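Local structure of XC6422 protein (Xanthomonas campestris, 2FUK) at residues Asp23-Pro29 with Ile70-Asn76; Glu93-Leu97 with Val124-Ala128. The protein is a small serine alpha/beta-hydrolase without a lid, probably with hydrolase activity. All blocks are in the same frame, centred on the assembly; numbering follows the deposited sequence.

Contact 1. Residues Asp23-Pro29 with Ile70-Asn76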
loop_
_atom_site.group_PDB
_atom_site.type_symbol
_atom_site.label_atom_id
_atom_site.label_comp_id
_atom_site.label_asym_id
_atom_site.label_seq_id
_atom_site.Cartn_x
_atom_site.Cartn_y
_atom_site.Cartn_z
ATOM N N ASP A 23 -18.479 8.693 16.612
ATOM C CA ASP A 23 -17.633 7.518 16.429
ATOM C C ASP A 23 -16.325 7.997 15.829
ATOM O O ASP A 23 -16.324 8.717 14.824
ATOM C CB ASP A 23 -18.270 6.535 15.453
ATOM C CG ASP A 23 -19.586 5.993 15.947
ATOM O OD1 ASP A 23 -20.377 5.556 15.093
ATOM O OD2 ASP A 23 -19.822 5.986 17.177
ATOM N N VAL A 24 -15.217 7.590 16.436
ATOM C CA VAL A 24 -13.901 7.993 15.971
ATOM C C VAL A 24 -12.968 6.795 15.842
ATOM O O VAL A 24 -13.084 5.823 16.584
ATOM C CB VAL A 24 -13.282 9.024 16.956
ATOM C CG1 VAL A 24 -11.847 9.350 16.570
ATOM C CG2 VAL A 24 -14.117 10.293 16.951
ATOM N N ALA A 25 -12.058 6.860 14.878
ATOM C CA ALA A 25 -11.078 5.799 14.692
ATOM C C ALA A 25 -9.742 6.474 14.429
ATOM O O ALA A 25 -9.652 7.372 13.597
ATOM C CB ALA A 25 -11.464 4.910 13.516
ATOM N N VAL A 26 -8.714 6.054 15.156
ATOM C CA VAL A 26 -7.379 6.612 14.986
ATOM C C VAL A 26 -6.487 5.507 14.447
ATOM O O VAL A 26 -6.335 4.463 15.085
ATOM C CB VAL A 26 -6.802 7.115 16.325
ATOM C CG1 VAL A 26 -5.399 7.662 16.115
ATOM C CG2 VAL A 26 -7.717 8.192 16.912
ATOM N N ASP A 27 -5.927 5.724 13.258
ATOM C CA ASP A 27 -5.035 4.742 12.640
ATOM C C ASP A 27 -3.605 5.279 12.714
ATOM O O ASP A 27 -3.312 6.353 12.184
ATOM C CB ASP A 27 -5.384 4.510 11.159
ATOM C CG ASP A 27 -6.879 4.357 10.898
ATOM O OD1 ASP A 27 -7.559 3.604 11.627
ATOM O OD2 ASP A 27 -7.368 4.987 9.932
ATOM N N LEU A 28 -2.712 4.545 13.371
ATOM C CA LEU A 28 -1.322 4.983 13.482
ATOM C C LEU A 28 -0.597 4.827 12.146
ATOM O O LEU A 28 -1.026 4.068 11.280
ATOM C CB LEU A 28 -0.607 4.191 14.578
ATOM C CG LEU A 28 -1.080 4.539 15.989
ATOM C CD1 LEU A 28 -0.439 3.611 17.009
ATOM C CD2 LEU A 28 -0.735 5.988 16.281
ATOM N N PRO A 29 0.512 5.554 11.959
ATOM C CA PRO A 29 1.262 5.468 10.701
ATOM C C PRO A 29 1.849 4.100 10.395
ATOM O O PRO A 29 1.988 3.248 11.278
ATOM C CB PRO A 29 2.333 6.541 10.869
ATOM C CG PRO A 29 2.563 6.550 12.312
ATOM C CD PRO A 29 1.171 6.481 12.887
ATOM N N ILE A 70 1.951 9.554 8.442
ATOM C CA ILE A 70 0.960 10.424 9.058
ATOM C C ILE A 70 -0.076 9.644 9.866
ATOM O O ILE A 70 -0.559 8.606 9.425
ATOM C CB ILE A 70 0.235 11.257 7.969
ATOM C CG1 ILE A 70 1.236 12.200 7.294
ATOM C CG2 ILE A 70 -0.928 12.038 8.576
ATOM C CD1 ILE A 70 0.693 12.895 6.054
ATOM N N THR A 71 -0.396 10.142 11.060
ATOM C CA THR A 71 -1.412 9.510 11.904
ATOM C C THR A 71 -2.750 9.995 11.350
ATOM O O THR A 71 -2.933 11.190 11.105
ATOM C CB THR A 71 -1.284 9.955 13.377
ATOM O OG1 THR A 71 -0.007 9.554 13.885
ATOM C CG2 THR A 71 -2.387 9.326 14.235
ATOM N N VAL A 72 -3.689 9.078 11.156
ATOM C CA VAL A 72 -4.966 9.466 10.579
ATOM C C VAL A 72 -6.171 9.229 11.469
ATOM O O VAL A 72 -6.276 8.206 12.138
ATOM C CB VAL A 72 -5.192 8.755 9.224
ATOM C CG1 VAL A 72 -4.055 9.094 8.277
ATOM C CG2 VAL A 72 -5.263 7.258 9.418
ATOM N N VAL A 73 -7.075 10.199 11.471
ATOM C CA VAL A 73 -8.293 10.109 12.262
ATOM C C VAL A 73 -9.499 10.084 11.337
ATOM O O VAL A 73 -9.629 10.934 10.458
ATOM C CB VAL A 73 -8.434 11.319 13.214
ATOM C CG1 VAL A 73 -9.763 11.244 13.967
ATOM C CG2 VAL A 73 -7.274 11.343 14.194
ATOM N N ARG A 74 -10.359 9.090 11.530
ATOM C CA ARG A 74 -11.588 8.964 10.763
ATOM C C ARG A 74 -12.714 9.104 11.779
ATOM O O ARG A 74 -12.507 8.876 12.975
ATOM C CB ARG A 74 -11.672 7.594 10.083
ATOM C CG ARG A 74 -10.694 7.417 8.934
ATOM C CD ARG A 74 -10.764 6.004 8.380
ATOM N NE ARG A 74 -10.191 5.031 9.305
ATOM C CZ ARG A 74 -10.848 3.999 9.833
ATOM N NH1 ARG A 74 -10.220 3.178 10.662
ATOM N NH2 ARG A 74 -12.128 3.788 9.539
ATOM N N PHE A 75 -13.895 9.493 11.320
ATOM C CA PHE A 75 -15.017 9.630 12.237
ATOM C C PHE A 75 -16.336 9.676 11.488
ATOM O O PHE A 75 -16.385 9.992 10.293
ATOM C CB PHE A 75 -14.845 10.893 13.108
ATOM C CG PHE A 75 -15.161 12.185 12.398
ATOM C CD1 PHE A 75 -16.414 12.777 12.526
ATOM C CD2 PHE A 75 -14.195 12.821 11.620
ATOM C CE1 PHE A 75 -16.706 13.987 11.893
ATOM C CE2 PHE A 75 -14.472 14.024 10.983
ATOM C CZ PHE A 75 -15.731 14.613 11.119
ATOM N N ASN A 76 -17.405 9.329 12.195
ATOM C CA ASN A 76 -18.729 9.352 11.610
ATOM C C ASN A 76 -19.423 10.670 11.923
ATOM O O ASN A 76 -19.444 11.110 13.071
ATOM C CB ASN A 76 -19.575 8.196 12.154
ATOM C CG ASN A 76 -19.232 6.874 11.513
ATOM O OD1 ASN A 76 -18.777 6.835 10.377
ATOM N ND2 ASN A 76 -19.468 5.778 12.231
#
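R74 and D27, diagonal neighbours on two antiparallel strands, form a side-on salt bridge that illustrates how a charged pair can be accommodated on a largely buried sheet. NH1 of R74 gives a hydrogen to D27 OD1 at 2.9 Å, and NE of R74 does the same to D27 OD2, also at 2.9 Å. Both oxygens use their syn lone pairs, and carboxylate and guanidinium are nearly coplanar, 16° apart. The arginine reaches this position by bending at CG-CD (chi3 -71°), which turns its NE edge toward the aspartate. NH2 is bonded to the carbonyl of M53. Bonds to D27 and M53 hold the guanidinium's rotation, with A25 CB packed on one face, 3.6 Å from R74 NH1. V72 CG2 crosses the aspartate obliquely, 3.1 Å from D27 OD2.

A second polar pair stands at the far end. N76 ND2 donates to D23 OD1 at 3.0 Å, taking the anti lone pair, with carboxylate and amide planes steeply inclined at 69°. T82 binds the other D23 oxygen, and M53 N binds N76 OD1.

Backbone bonding is regular: A25 with R74 and D27 with V72 are hydrogen-bonded pairs, alternating with the non-hydrogen-bonded pairs V24-F75 and V26-V73. N76 N adds a bond to D23 O.

Apolar contacts occupy the other face. V24 CG1 meets V73 CG1 at 3.8 Å, and V24 CG2 rests on F75 CB at 4.0 Å. Helix 92-107 covers this face, whereas helix 56-66 covers the one bearing D27 and V72. Strands 11-17, 20-27, 71-75 and 38-43 lie side by side in that order, the 1-2-4-3 order of the N-terminal part of the alpha/beta-hydrolase sheet.

Contact 2. Residues Glu93-Leu97 with Val124-Ala128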
loop_
_atom_site.group_PDB
_atom_site.type_symbol
_atom_site.label_atom_id
_atom_site.label_comp_id
_atom_site.label_asym_id
_atom_site.label_seq_id
_atom_site.Cartn_x
_atom_site.Cartn_y
_atom_site.Cartn_z
ATOM N N GLU A 93 -22.376 19.434 10.464
ATOM C CA GLU A 93 -21.260 18.528 10.230
ATOM C C GLU A 93 -19.932 19.272 10.335
ATOM O O GLU A 93 -18.917 18.685 10.694
ATOM C CB GLU A 93 -21.391 17.837 8.865
ATOM C CG GLU A 93 -22.433 16.703 8.837
ATOM C CD GLU A 93 -23.871 17.186 8.700
ATOM O OE1 GLU A 93 -24.785 16.346 8.850
ATOM O OE2 GLU A 93 -24.084 18.387 8.433
ATOM N N GLN A 94 -19.939 20.567 10.029
ATOM C CA GLN A 94 -18.716 21.355 10.143
ATOM C C GLN A 94 -18.357 21.476 11.616
ATOM O O GLN A 94 -17.182 21.528 11.978
ATOM C CB GLN A 94 -18.910 22.752 9.565
ATOM C CG GLN A 94 -18.989 22.807 8.056
ATOM C CD GLN A 94 -19.265 24.213 7.569
ATOM O OE1 GLN A 94 -18.486 25.132 7.826
ATOM N NE2 GLN A 94 -20.384 24.392 6.877
ATOM N N ASP A 95 -19.379 21.526 12.466
ATOM C CA ASP A 95 -19.153 21.634 13.900
ATOM C C ASP A 95 -18.634 20.305 14.432
ATOM O O ASP A 95 -17.816 20.282 15.351
ATOM C CB ASP A 95 -20.441 22.030 14.629
ATOM C CG ASP A 95 -21.012 23.351 14.131
ATOM O OD1 ASP A 95 -20.216 24.238 13.749
ATOM O OD2 ASP A 95 -22.257 23.505 14.139
ATOM N N ASP A 96 -19.109 19.200 13.857
ATOM C CA ASP A 96 -18.650 17.874 14.272
ATOM C C ASP A 96 -17.163 17.781 13.955
ATOM O O ASP A 96 -16.368 17.308 14.766
ATOM C CB ASP A 96 -19.369 16.755 13.505
ATOM C CG ASP A 96 -20.840 16.648 13.840
ATOM O OD1 ASP A 96 -21.242 17.070 14.941
ATOM O OD2 ASP A 96 -21.593 16.115 12.996
ATOM N N LEU A 97 -16.800 18.237 12.760
ATOM C CA LEU A 97 -15.409 18.222 12.323
ATOM C C LEU A 97 -14.567 19.087 13.265
ATOM O O LEU A 97 -13.450 18.714 13.621
ATOM C CB LEU A 97 -15.298 18.766 10.893
ATOM C CG LEU A 97 -14.274 18.174 9.914
ATOM C CD1 LEU A 97 -13.933 19.234 8.892
ATOM C CD2 LEU A 97 -13.020 17.683 10.614
ATOM N N VAL A 124 -17.597 19.509 3.363
ATOM C CA VAL A 124 -17.505 19.884 4.772
ATOM C C VAL A 124 -16.110 20.349 5.181
ATOM O O VAL A 124 -15.975 21.335 5.911
ATOM C CB VAL A 124 -17.942 18.714 5.701
ATOM C CG1 VAL A 124 -17.734 19.096 7.167
ATOM C CG2 VAL A 124 -19.400 18.395 5.463
ATOM N N SER A 125 -15.068 19.653 4.730
ATOM C CA SER A 125 -13.723 20.062 5.102
ATOM C C SER A 125 -13.305 21.367 4.431
ATOM O O SER A 125 -12.605 22.171 5.033
ATOM C CB SER A 125 -12.706 18.948 4.814
ATOM O OG SER A 125 -12.761 18.483 3.485
ATOM N N LEU A 126 -13.742 21.587 3.193
ATOM C CA LEU A 126 -13.400 22.825 2.497
ATOM C C LEU A 126 -14.094 24.010 3.181
ATOM O O LEU A 126 -13.480 25.051 3.427
ATOM C CB LEU A 126 -13.822 22.748 1.022
ATOM C CG LEU A 126 -13.554 24.004 0.191
ATOM C CD1 LEU A 126 -12.072 24.338 0.210
ATOM C CD2 LEU A 126 -14.036 23.788 -1.237
ATOM N N ARG A 127 -15.373 23.842 3.500
ATOM C CA ARG A 127 -16.123 24.899 4.165
ATOM C C ARG A 127 -15.538 25.178 5.545
ATOM O O ARG A 127 -15.560 26.312 6.016
ATOM C CB ARG A 127 -17.602 24.511 4.288
ATOM C CG ARG A 127 -18.393 24.630 2.976
ATOM C CD ARG A 127 -19.559 25.602 3.137
ATOM N NE ARG A 127 -19.103 26.956 3.437
ATOM C CZ ARG A 127 -18.879 27.906 2.531
ATOM N NH1 ARG A 127 -19.072 27.666 1.239
ATOM N NH2 ARG A 127 -18.459 29.103 2.920
ATOM N N ALA A 128 -15.008 24.145 6.191
ATOM C CA ALA A 128 -14.438 24.310 7.521
ATOM C C ALA A 128 -12.986 24.778 7.513
ATOM O O ALA A 128 -12.422 25.071 8.565
ATOM C CB ALA A 128 -14.565 23.001 8.307
#
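Q94 lays its amide obliquely over the aliphatic base of R127, a case of a polar side chain contributing carbon contacts at a helix crossing. The closest side-chain approach is Q94 CD to R127 CB, 3.7 Å, and the amide and guanidinium planes are inclined by 53°. The chain of Q94 is extended beyond CG, carrying the amide across to the other helix; its NE2 is bonded to the carbonyl of G90, and R127 NH1 to the carbonyls of D148 and S150. Q94 NE2 and R127 NH1 thus have their partners in loops, and what the two residues share is van der Waals contact.

V124 enters from the other helix. With chi1 at 176° its CG1 swings opposite the backbone N and so comes to sit 3.7 Å from E93 O, where it also borders Q94 CG and L97. CG2 faces E93 CB at 4.0 Å. Beyond CB the glutamate turns away, and its carboxylate receives the backbone N-H groups of D88 and G90.

L97, one turn further on, reaches across with a single branch. Its CD1 touches A128 CB at 3.9 Å and S125 CA at the same 3.9 Å, and lies alongside V124 CG1. L97 CD1 thus touches V124, S125 and A128, and the leucine also leans on I41 and C43 of strand 38-43.

The axes of the two helix segments approach to 9.3 Å at 75°, so contact is concentrated around one crossing. Helix 120-132 follows the probable nucleophile elbow, and its packing against helix 92-107 over a common face of the sheet is a feature of the alpha/beta-hydrolase fold.

Contacts 1 and 2, their centres about 16 Å apart, are successive layers of one domain: the first joins two strands, the second two helices on one face of the sheet. F75 connects them directly, its CZ lying 3.8 Å from L97 CA and its CE1 4.2 Å from D96 CB. Strand 71-75 is followed in the chain by helix 92-107, which brings the two contacts into series. The likely active site adjoins contact 2: S119, H195 and D166 are arranged as a probable Ser-His-Asp triad, S119 lies just ahead of helix 120-132, and S125 OG is bonded to the carbonyl of G121 in the elbow.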